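Local coordinates for protein Cg3027-pa (Drosophila melanogaster, PDB 2VHH) that probably catalyses the hydrolysis of N-carbamoyl-beta-alanine to beta-alanine, ammonia and carbon dioxide, a step of pyrimidine degradation, at residues T130-K133 / F134-E138; I233-G236 / R237-Q241; I287-V290 / G291-F295. All blocks are in the same frame, centred on the assembly; numbering follows the deposited sequence.

Contact 1 of 3, residues T130-K133 / F134-E138; sequences TREK and FPWCE
Glu132 and Trp136 join across a cis-proline turn in a loop of the carbon-nitrogen hydrolase domain, in the connection between strand 115-118 and helix 147-158; a cis peptide bond precedes Pro135, and a 3-10 segment starts at Trp136. The indole NE1 donates to OE2 of Glu132 at 2.9 Å, nearly straight (167°), and the acceptor lies close to the ring plane. OE2 is approached on its anti side, and the carboxylate and indole planes are only 16° apart. Beyond CG the Glu132 chain is extended, which carries the carboxylate along the pyrrole edge of the indole while CB touches CD1 of Trp136 at 3.6 Å. The other oxygen, OE1, accepts from Asn297 ND2, so two donors hold the carboxylate in place. One indole face is overlain at its centre by Pro135 CD, 3.9 Å above the plane. Thr130 approaches the indole obliquely, its OG1 3.6 Å from Trp136 NE1; this hydroxyl is instead hydrogen-bonded with Ala127 O and takes a weak bond from the backbone N of Glu132.

The aliphatic part of Lys133 touches Phe134 and Cys137. Its CB sits over a face of Phe134, 4.0 Å from the ring centroid, in a CH-pi contact offset toward the rim. With CG beside the backbone N, the bend at chi2 (-66°) brings CD to 3.8 Å from Cys137 SG, and the chain then runs on outward to NZ, which meets Thr210 O and the ring of Tyr211. Glu138, just beyond, bonds to Gln66 and Thr67 of a third subunit, placing the turn at an assembly interface. The backbone turn is closed by an i to i+4 bond, Cys137 N donating to Lys133 O at 3.2 Å.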
ATOM      1  N   THR C 130       0.978 -18.829 -45.103  1.00 44.22           N
ATOM      2  CA  THR C 130       0.118 -18.460 -46.226  1.00 44.38           C
ATOM      3  C   THR C 130      -0.932 -17.418 -45.821  1.00 44.45           C
ATOM      4  O   THR C 130      -1.339 -16.582 -46.630  1.00 44.13           O
ATOM      5  CB  THR C 130      -0.586 -19.710 -46.815  1.00 44.31           C
ATOM      6  OG1 THR C 130      -1.402 -20.326 -45.812  1.00 44.19           O
ATOM      7  CG2 THR C 130       0.434 -20.730 -47.298  1.00 44.28           C
ATOM      8  N   ARG C 131      -1.347 -17.483 -44.555  1.00 44.71           N
ATOM      9  CA  ARG C 131      -2.432 -16.662 -44.005  1.00 44.81           C
ATOM     10  C   ARG C 131      -3.806 -16.979 -44.608  1.00 45.01           C
ATOM     11  O   ARG C 131      -4.761 -16.215 -44.453  1.00 44.86           O
ATOM     12  CB  ARG C 131      -2.102 -15.175 -44.090  1.00 44.66           C
ATOM     13  CG  ARG C 131      -1.385 -14.651 -42.877  1.00 43.87           C
ATOM     14  CD  ARG C 131      -0.592 -13.413 -43.209  1.00 43.54           C
ATOM     15  NE  ARG C 131      -1.370 -12.447 -43.975  1.00 43.20           N
ATOM     16  CZ  ARG C 131      -1.091 -12.067 -45.215  1.00 42.38           C
ATOM     17  NH1 ARG C 131      -0.032 -12.563 -45.841  1.00 41.55           N
ATOM     18  NH2 ARG C 131      -1.875 -11.184 -45.820  1.00 42.41           N
ATOM     19  N   GLU C 132      -3.890 -18.120 -45.285  1.00 45.23           N
ATOM     20  CA  GLU C 132      -5.145 -18.592 -45.840  1.00 45.56           C
ATOM     21  C   GLU C 132      -5.915 -19.357 -44.778  1.00 45.40           C
ATOM     22  O   GLU C 132      -5.336 -20.117 -44.007  1.00 45.42           O
ATOM     23  CB  GLU C 132      -4.915 -19.489 -47.056  1.00 45.63           C
ATOM     24  CG  GLU C 132      -4.172 -18.845 -48.208  1.00 45.66           C
ATOM     25  CD  GLU C 132      -3.679 -19.855 -49.237  1.00 46.15           C
ATOM     26  OE1 GLU C 132      -3.172 -19.406 -50.285  1.00 47.76           O
ATOM     27  OE2 GLU C 132      -3.784 -21.086 -49.014  1.00 46.58           O
ATOM     28  N   LYS C 133      -7.223 -19.146 -44.744  1.00 45.30           N
ATOM     29  CA  LYS C 133      -8.085 -19.813 -43.781  1.00 45.19           C
ATOM     30  C   LYS C 133      -8.649 -21.100 -44.355  1.00 45.12           C
ATOM     31  O   LYS C 133      -9.145 -21.950 -43.626  1.00 45.08           O
ATOM     32  CB  LYS C 133      -9.228 -18.888 -43.357  1.00 45.13           C
ATOM     33  CG  LYS C 133      -8.782 -17.604 -42.667  1.00 45.10           C
ATOM     34  CD  LYS C 133      -8.118 -17.877 -41.332  1.00 44.79           C
ATOM     35  CE  LYS C 133      -7.867 -16.590 -40.575  1.00 44.77           C
ATOM     36  NZ  LYS C 133      -7.843 -16.834 -39.111  1.00 44.89           N
ATOM     37  N   PHE C 134      -8.561 -21.238 -45.670  1.00 45.17           N
ATOM     38  CA  PHE C 134      -9.151 -22.369 -46.371  1.00 45.06           C
ATOM     39  C   PHE C 134      -8.103 -23.060 -47.244  1.00 44.65           C
ATOM     40  O   PHE C 134      -7.398 -22.395 -48.008  1.00 44.88           O
ATOM     41  CB  PHE C 134     -10.363 -21.901 -47.194  1.00 45.22           C
ATOM     42  CG  PHE C 134     -11.306 -20.992 -46.426  1.00 45.95           C
ATOM     43  CD1 PHE C 134     -11.180 -19.600 -46.507  1.00 46.14           C
ATOM     44  CD2 PHE C 134     -12.309 -21.527 -45.608  1.00 45.95           C
ATOM     45  CE1 PHE C 134     -12.041 -18.760 -45.792  1.00 46.19           C
ATOM     46  CE2 PHE C 134     -13.170 -20.697 -44.886  1.00 45.42           C
ATOM     47  CZ  PHE C 134     -13.040 -19.314 -44.980  1.00 45.70           C
ATOM     48  N   PRO C 135      -7.971 -24.394 -47.113  1.00 44.11           N
ATOM     49  CA  PRO C 135      -8.745 -25.263 -46.221  1.00 43.60           C
ATOM     50  C   PRO C 135      -8.065 -25.522 -44.866  1.00 43.02           C
ATOM     51  O   PRO C 135      -8.489 -26.410 -44.129  1.00 42.96           O
ATOM     52  CB  PRO C 135      -8.809 -26.565 -47.016  1.00 43.64           C
ATOM     53  CG  PRO C 135      -7.469 -26.599 -47.746  1.00 43.71           C
ATOM     54  CD  PRO C 135      -6.990 -25.172 -47.895  1.00 43.80           C
ATOM     55  N   TRP C 136      -7.039 -24.735 -44.548  1.00 42.31           N
ATOM     56  CA  TRP C 136      -6.133 -25.008 -43.429  1.00 41.58           C
ATOM     57  C   TRP C 136      -6.800 -25.083 -42.070  1.00 41.13           C
ATOM     58  O   TRP C 136      -6.337 -25.800 -41.187  1.00 41.10           O
ATOM     59  CB  TRP C 136      -5.006 -23.977 -43.407  1.00 41.49           C
ATOM     60  CG  TRP C 136      -4.402 -23.800 -44.748  1.00 41.58           C
ATOM     61  CD1 TRP C 136      -4.419 -22.671 -45.514  1.00 41.43           C
ATOM     62  CD2 TRP C 136      -3.731 -24.800 -45.521  1.00 41.35           C
ATOM     63  NE1 TRP C 136      -3.783 -22.899 -46.709  1.00 41.37           N
ATOM     64  CE2 TRP C 136      -3.351 -24.200 -46.739  1.00 41.67           C
ATOM     65  CE3 TRP C 136      -3.399 -26.139 -45.295  1.00 41.31           C
ATOM     66  CZ2 TRP C 136      -2.656 -24.896 -47.727  1.00 41.66           C
ATOM     67  CZ3 TRP C 136      -2.715 -26.830 -46.280  1.00 41.34           C
ATOM     68  CH2 TRP C 136      -2.351 -26.208 -47.479  1.00 41.62           C
ATOM     69  N   CYS C 137      -7.892 -24.349 -41.900  1.00 40.54           N
ATOM     70  CA  CYS C 137      -8.610 -24.343 -40.632  1.00 39.82           C
ATOM     71  C   CYS C 137      -9.400 -25.627 -40.412  1.00 39.20           C
ATOM     72  O   CYS C 137      -9.746 -25.948 -39.285  1.00 39.18           O
ATOM     73  CB  CYS C 137      -9.488 -23.096 -40.512  1.00 40.01           C
ATOM     74  SG  CYS C 137      -8.533 -21.535 -40.430  1.00 40.13           S
ATOM     75  N   GLU C 138      -9.653 -26.371 -41.484  1.00 38.59           N
ATOM     76  CA  GLU C 138     -10.297 -27.675 -41.384  1.00 38.08           C
ATOM     77  C   GLU C 138      -9.403 -28.736 -40.729  1.00 37.67           C
ATOM     78  O   GLU C 138      -9.867 -29.850 -40.458  1.00 37.56           O
ATOM     79  CB  GLU C 138     -10.753 -28.158 -42.754  1.00 37.96           C
ATOM     80  CG  GLU C 138     -11.951 -27.430 -43.355  1.00 38.09           C
ATOM     81  CD  GLU C 138     -12.340 -28.016 -44.713  1.00 38.56           C
ATOM     82  OE1 GLU C 138     -12.445 -29.258 -44.808  1.00 39.26           O
ATOM     83  OE2 GLU C 138     -12.526 -27.249 -45.688  1.00 38.98           O
TER

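Contact 2 of 3, residues I233-G236 / R237-Q241; sequences ICYG and RHHPQ
The ring of Tyr235 meets two histidines further along the chain. His239 turns its edge toward the tyrosine face in an offset edge-to-face pair, CE1 3.9 Å from Tyr235 CE2, with the planes at 69°. His238 comes in obliquely, its CD2 3.5 Å from Tyr235 CD1, which lies in the plane of the imidazole. The Tyr235 side chain runs out from the turn because CG is anti to the backbone N (chi1 -174°), and its OH bonds to Trp355 O of a fourth subunit.

This aromatic cluster rides on the 3-10 turn 235-238, with His239 as N-cap of helix 240-248. Three successive i to i+3 backbone bonds, as in a 3-10 helix, link the chain: Arg237 N to Cys234 O (2.9 Å), His238 N to Tyr235 O and His239 N to Gly236 O. Cys234 O takes a second, weak bond from Arg237 NE at 3.4 Å, while His238 NE2 lies over one face of the Arg237 guanidinium, 3.3 Å above its plane and offset toward the rim.

Further out, Glu272 OE1 bonds His238 ND1, and His239 stacks on His199. Cys234 packs on Glu120 and Lys197, a grouping consistent with the Glu-Lys-Cys triad of carbon-nitrogen hydrolases.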
ATOM      1  N   ILE C 233       4.541 -23.962 -25.129  1.00 27.15           N
ATOM      2  CA  ILE C 233       4.326 -24.110 -26.562  1.00 27.63           C
ATOM      3  C   ILE C 233       5.038 -23.051 -27.415  1.00 28.23           C
ATOM      4  O   ILE C 233       4.788 -21.859 -27.284  1.00 28.37           O
ATOM      5  CB  ILE C 233       2.828 -24.211 -26.942  1.00 27.38           C
ATOM      6  CG1 ILE C 233       2.077 -25.132 -25.972  1.00 27.32           C
ATOM      7  CG2 ILE C 233       2.699 -24.756 -28.348  1.00 27.82           C
ATOM      8  CD1 ILE C 233       0.575 -25.162 -26.168  1.00 27.08           C
ATOM      9  N   CYS C 234       5.950 -23.535 -28.266  1.00 29.16           N
ATOM     10  CA  CYS C 234       6.585 -22.789 -29.372  1.00 29.09           C
ATOM     11  C   CYS C 234       7.170 -21.439 -28.964  1.00 28.68           C
ATOM     12  O   CYS C 234       8.158 -21.396 -28.245  1.00 28.89           O
ATOM     13  CB  CYS C 234       5.608 -22.670 -30.559  1.00 29.49           C
ATOM     14  SG  CYS C 234       6.172 -21.793 -32.076  1.00 30.23           S
ATOM     15  N   TYR C 235       6.542 -20.354 -29.404  1.00 27.96           N
ATOM     16  CA  TYR C 235       7.009 -18.995 -29.160  1.00 27.52           C
ATOM     17  C   TYR C 235       7.160 -18.644 -27.671  1.00 27.22           C
ATOM     18  O   TYR C 235       7.878 -17.710 -27.328  1.00 27.30           O
ATOM     19  CB  TYR C 235       6.050 -18.036 -29.850  1.00 27.67           C
ATOM     20  CG  TYR C 235       6.401 -16.566 -29.867  1.00 27.37           C
ATOM     21  CD1 TYR C 235       7.457 -16.087 -30.636  1.00 27.74           C
ATOM     22  CD2 TYR C 235       5.624 -15.643 -29.169  1.00 27.03           C
ATOM     23  CE1 TYR C 235       7.750 -14.724 -30.680  1.00 27.78           C
ATOM     24  CE2 TYR C 235       5.908 -14.288 -29.204  1.00 27.27           C
ATOM     25  CZ  TYR C 235       6.970 -13.835 -29.964  1.00 27.33           C
ATOM     26  OH  TYR C 235       7.257 -12.499 -30.000  1.00 27.24           O
ATOM     27  N   GLY C 236       6.506 -19.401 -26.793  1.00 26.67           N
ATOM     28  CA  GLY C 236       6.654 -19.218 -25.347  1.00 26.35           C
ATOM     29  C   GLY C 236       8.081 -19.485 -24.881  1.00 26.18           C
ATOM     30  O   GLY C 236       8.481 -19.099 -23.769  1.00 26.07           O
ATOM     31  N   ARG C 237       8.828 -20.173 -25.744  1.00 25.72           N
ATOM     32  CA  ARG C 237      10.272 -20.374 -25.648  1.00 25.39           C
ATOM     33  C   ARG C 237      11.027 -19.088 -25.300  1.00 25.00           C
ATOM     34  O   ARG C 237      11.991 -19.115 -24.535  1.00 24.60           O
ATOM     35  CB  ARG C 237      10.731 -20.807 -27.026  1.00 25.58           C
ATOM     36  CG  ARG C 237      11.942 -21.687 -27.148  1.00 26.80           C
ATOM     37  CD  ARG C 237      12.390 -21.690 -28.614  1.00 28.66           C
ATOM     38  NE  ARG C 237      11.306 -21.259 -29.498  1.00 29.91           N
ATOM     39  CZ  ARG C 237      11.468 -20.698 -30.693  1.00 31.12           C
ATOM     40  NH1 ARG C 237      12.681 -20.494 -31.202  1.00 31.07           N
ATOM     41  NH2 ARG C 237      10.402 -20.340 -31.388  1.00 32.28           N
ATOM     42  N   HIS C 238      10.575 -17.969 -25.872  1.00 24.39           N
ATOM     43  CA  HIS C 238      11.250 -16.678 -25.738  1.00 23.94           C
ATOM     44  C   HIS C 238      10.866 -15.896 -24.480  1.00 23.64           C
ATOM     45  O   HIS C 238      11.309 -14.761 -24.290  1.00 23.76           O
ATOM     46  CB  HIS C 238      10.991 -15.807 -26.971  1.00 23.72           C
ATOM     47  CG  HIS C 238      11.355 -16.457 -28.270  1.00 23.84           C
ATOM     48  ND1 HIS C 238      12.605 -16.978 -28.521  1.00 23.53           N
ATOM     49  CD2 HIS C 238      10.638 -16.645 -29.402  1.00 24.42           C
ATOM     50  CE1 HIS C 238      12.641 -17.469 -29.746  1.00 23.22           C
ATOM     51  NE2 HIS C 238      11.462 -17.278 -30.304  1.00 23.98           N
ATOM     52  N   HIS C 239      10.047 -16.499 -23.625  1.00 23.22           N
ATOM     53  CA  HIS C 239       9.539 -15.813 -22.438  1.00 22.64           C
ATOM     54  C   HIS C 239       9.963 -16.504 -21.148  1.00 22.58           C
ATOM     55  O   HIS C 239       9.328 -17.461 -20.724  1.00 22.66           O
ATOM     56  CB  HIS C 239       8.018 -15.670 -22.524  1.00 22.34           C
ATOM     57  CG  HIS C 239       7.578 -14.662 -23.535  1.00 21.45           C
ATOM     58  ND1 HIS C 239       7.285 -14.996 -24.837  1.00 20.88           N
ATOM     59  CD2 HIS C 239       7.414 -13.322 -23.443  1.00 20.78           C
ATOM     60  CE1 HIS C 239       6.944 -13.908 -25.504  1.00 20.76           C
ATOM     61  NE2 HIS C 239       7.014 -12.878 -24.680  1.00 21.43           N
ATOM     62  N   PRO C 240      11.064 -16.027 -20.535  1.00 22.45           N
ATOM     63  CA  PRO C 240      11.564 -16.601 -19.284  1.00 22.18           C
ATOM     64  C   PRO C 240      10.491 -16.699 -18.210  1.00 21.92           C
ATOM     65  O   PRO C 240      10.466 -17.672 -17.454  1.00 22.13           O
ATOM     66  CB  PRO C 240      12.661 -15.622 -18.868  1.00 21.91           C
ATOM     67  CG  PRO C 240      13.142 -15.056 -20.145  1.00 22.05           C
ATOM     68  CD  PRO C 240      11.928 -14.930 -21.012  1.00 22.10           C
ATOM     69  N   GLN C 241       9.599 -15.717 -18.169  1.00 21.71           N
ATOM     70  CA  GLN C 241       8.525 -15.693 -17.180  1.00 21.59           C
ATOM     71  C   GLN C 241       7.523 -16.825 -17.378  1.00 21.65           C
ATOM     72  O   GLN C 241       6.974 -17.328 -16.405  1.00 21.90           O
ATOM     73  CB  GLN C 241       7.832 -14.320 -17.120  1.00 21.39           C
ATOM     74  CG  GLN C 241       6.937 -13.957 -18.277  1.00 20.67           C
ATOM     75  CD  GLN C 241       7.677 -13.525 -19.516  1.00 20.93           C
ATOM     76  OE1 GLN C 241       8.812 -13.925 -19.756  1.00 21.43           O
ATOM     77  NE2 GLN C 241       7.024 -12.718 -20.330  1.00 21.53           N
TER

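Contact 3 of 3, residues I287-V290 / G291-F295; sequences INRV and GTEQF
Arg289 and Glu293 form a salt bridge across a corner in the strand 283-295, the last element of the beta-alpha-beta unit made with strand 253-258 and helix 266-280. At Gly291, where phi is positive (91°), the chain turns the corner, so that the strand pieces before and after belong to different sheets or faces; its backbone bonds to Phe314 of the adjacent strand 308-315. Thr292 follows, pointing away from the preceding segment, with OG1 weakly bonded to Phe311 O.

Glu293 reaches back toward the corner. Its extended chain brings OE2 to 2.8 Å from Arg289 NH1, which approaches on the syn side, close to the carboxylate plane. A single NH1-OE2 bond joins the guanidinium and the carboxylate, with their planes 64° apart. On the arginine side a bend at chi3 (-73°) turns the guanidinium toward Glu293; Arg289 CD also lies 3.3 Å from Glu293 OE2. Both groups have further partners: Glu293 OE1 accepts from Phe126 N, while Arg289 donates from NH1 to Met124 O and from NH2 to Glu120 O. These bonds join the strand to the loop after strand 115-118.

Gln294 gives its carbonyl to Thr86 OG1. Phe295, last in the run, carries its CG beside the backbone N, and its side chain packs on Phe311 and Cys129.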
ATOM      1  N   ILE C 287      11.543 -29.654 -28.866  1.00 24.96           N
ATOM      2  CA  ILE C 287      11.406 -30.453 -30.087  1.00 25.24           C
ATOM      3  C   ILE C 287      11.044 -29.546 -31.260  1.00 25.72           C
ATOM      4  O   ILE C 287      10.104 -28.748 -31.165  1.00 26.16           O
ATOM      5  CB  ILE C 287      10.306 -31.517 -29.932  1.00 25.12           C
ATOM      6  CG1 ILE C 287      10.418 -32.207 -28.576  1.00 25.00           C
ATOM      7  CG2 ILE C 287      10.357 -32.512 -31.076  1.00 24.94           C
ATOM      8  CD1 ILE C 287       9.126 -32.837 -28.107  1.00 24.91           C
ATOM      9  N   ASN C 288      11.773 -29.665 -32.361  1.00 26.06           N
ATOM     10  CA  ASN C 288      11.455 -28.888 -33.544  1.00 26.62           C
ATOM     11  C   ASN C 288      11.142 -29.749 -34.759  1.00 27.43           C
ATOM     12  O   ASN C 288      11.723 -30.813 -34.953  1.00 27.63           O
ATOM     13  CB  ASN C 288      12.571 -27.898 -33.878  1.00 26.32           C
ATOM     14  CG  ASN C 288      12.152 -26.874 -34.927  1.00 26.12           C
ATOM     15  OD1 ASN C 288      10.966 -26.567 -35.070  1.00 26.33           O
ATOM     16  ND2 ASN C 288      13.117 -26.350 -35.669  1.00 25.00           N
ATOM     17  N   ARG C 289      10.207 -29.261 -35.567  1.00 28.27           N
ATOM     18  CA  ARG C 289       9.851 -29.826 -36.867  1.00 28.89           C
ATOM     19  C   ARG C 289      11.076 -29.932 -37.776  1.00 29.48           C
ATOM     20  O   ARG C 289      12.104 -29.296 -37.529  1.00 29.62           O
ATOM     21  CB  ARG C 289       8.783 -28.915 -37.481  1.00 29.10           C
ATOM     22  CG  ARG C 289       8.180 -29.313 -38.796  1.00 28.55           C
ATOM     23  CD  ARG C 289       7.144 -28.280 -39.176  1.00 28.18           C
ATOM     24  NE  ARG C 289       5.941 -28.407 -38.355  1.00 28.67           N
ATOM     25  CZ  ARG C 289       4.778 -28.890 -38.784  1.00 27.90           C
ATOM     26  NH1 ARG C 289       4.642 -29.289 -40.044  1.00 27.32           N
ATOM     27  NH2 ARG C 289       3.746 -28.960 -37.954  1.00 26.77           N
ATOM     28  N   VAL C 290      10.968 -30.734 -38.829  1.00 30.18           N
ATOM     29  CA  VAL C 290      12.077 -30.914 -39.749  1.00 30.65           C
ATOM     30  C   VAL C 290      11.594 -30.858 -41.199  1.00 31.42           C
ATOM     31  O   VAL C 290      10.426 -31.117 -41.480  1.00 31.47           O
ATOM     32  CB  VAL C 290      12.841 -32.214 -39.407  1.00 30.52           C
ATOM     33  CG1 VAL C 290      12.607 -33.327 -40.425  1.00 30.54           C
ATOM     34  CG2 VAL C 290      14.303 -31.916 -39.246  1.00 30.64           C
ATOM     35  N   GLY C 291      12.487 -30.482 -42.111  1.00 32.35           N
ATOM     36  CA  GLY C 291      12.179 -30.489 -43.539  1.00 33.36           C
ATOM     37  C   GLY C 291      11.631 -29.173 -44.035  1.00 34.28           C
ATOM     38  O   GLY C 291      11.350 -28.274 -43.252  1.00 34.45           O
ATOM     39  N   THR C 292      11.488 -29.054 -45.348  1.00 35.21           N
ATOM     40  CA  THR C 292      10.915 -27.854 -45.941  1.00 36.15           C
ATOM     41  C   THR C 292       9.552 -28.168 -46.575  1.00 36.76           C
ATOM     42  O   THR C 292       9.325 -29.276 -47.050  1.00 36.75           O
ATOM     43  CB  THR C 292      11.904 -27.153 -46.923  1.00 36.21           C
ATOM     44  OG1 THR C 292      11.203 -26.176 -47.704  1.00 36.55           O
ATOM     45  CG2 THR C 292      12.593 -28.160 -47.855  1.00 36.25           C
ATOM     46  N   GLU C 293       8.642 -27.197 -46.544  1.00 37.66           N
ATOM     47  CA  GLU C 293       7.260 -27.407 -46.967  1.00 38.72           C
ATOM     48  C   GLU C 293       6.836 -26.364 -47.991  1.00 39.45           C
ATOM     49  O   GLU C 293       6.962 -25.170 -47.741  1.00 39.49           O
ATOM     50  CB  GLU C 293       6.320 -27.323 -45.765  1.00 38.53           C
ATOM     51  CG  GLU C 293       6.752 -28.175 -44.575  1.00 39.14           C
ATOM     52  CD  GLU C 293       5.912 -27.952 -43.324  1.00 39.02           C
ATOM     53  OE1 GLU C 293       4.952 -27.139 -43.358  1.00 38.98           O
ATOM     54  OE2 GLU C 293       6.225 -28.607 -42.302  1.00 39.01           O
ATOM     55  N   GLN C 294       6.323 -26.811 -49.136  1.00 40.13           N
ATOM     56  CA  GLN C 294       5.867 -25.878 -50.163  1.00 40.93           C
ATOM     57  C   GLN C 294       4.345 -25.880 -50.303  1.00 41.14           C
ATOM     58  O   GLN C 294       3.697 -26.913 -50.129  1.00 41.15           O
ATOM     59  CB  GLN C 294       6.555 -26.137 -51.508  1.00 41.01           C
ATOM     60  CG  GLN C 294       6.015 -27.332 -52.277  1.00 42.06           C
ATOM     61  CD  GLN C 294       6.480 -27.361 -53.714  1.00 42.79           C
ATOM     62  OE1 GLN C 294       7.363 -26.601 -54.107  1.00 43.22           O
ATOM     63  NE2 GLN C 294       5.880 -28.240 -54.512  1.00 43.45           N
ATOM     64  N   PHE C 295       3.792 -24.713 -50.625  1.00 41.52           N
ATOM     65  CA  PHE C 295       2.349 -24.501 -50.612  1.00 41.71           C
ATOM     66  C   PHE C 295       1.791 -24.155 -51.985  1.00 42.07           C
ATOM     67  O   PHE C 295       2.538 -23.677 -52.841  1.00 42.20           O
ATOM     68  CB  PHE C 295       2.014 -23.417 -49.599  1.00 41.69           C
ATOM     69  CG  PHE C 295       2.354 -23.796 -48.193  1.00 41.65           C
ATOM     70  CD1 PHE C 295       3.582 -23.444 -47.643  1.00 41.52           C
ATOM     71  CD2 PHE C 295       1.456 -24.528 -47.422  1.00 41.44           C
ATOM     72  CE1 PHE C 295       3.901 -23.811 -46.338  1.00 41.94           C
ATOM     73  CE2 PHE C 295       1.768 -24.893 -46.120  1.00 41.41           C
ATOM     74  CZ  PHE C 295       2.991 -24.531 -45.573  1.00 41.33           C
TER

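Along the chain the three contacts come in series, each a local turn that closes before the next opens; none nests in or crosses another. Contact 1 is a turn within the loop between strand 115-118 and helix 147-158. Contact 2 follows strand 227-231 and leads into helix 240-248, while contact 3 bends strand 283-295 of the same five-stranded sheet. Contacts 1 and 3 touch, since Phe295 packs against both Thr130 and Trp136, which ties the outer loop to the end of the bent strand. Contact 2 stands apart, its nearest atoms about 14 Å from those of contact 1 and about 7 Å from those of contact 3. Contacts 1 and 2 both face neighbouring subunits.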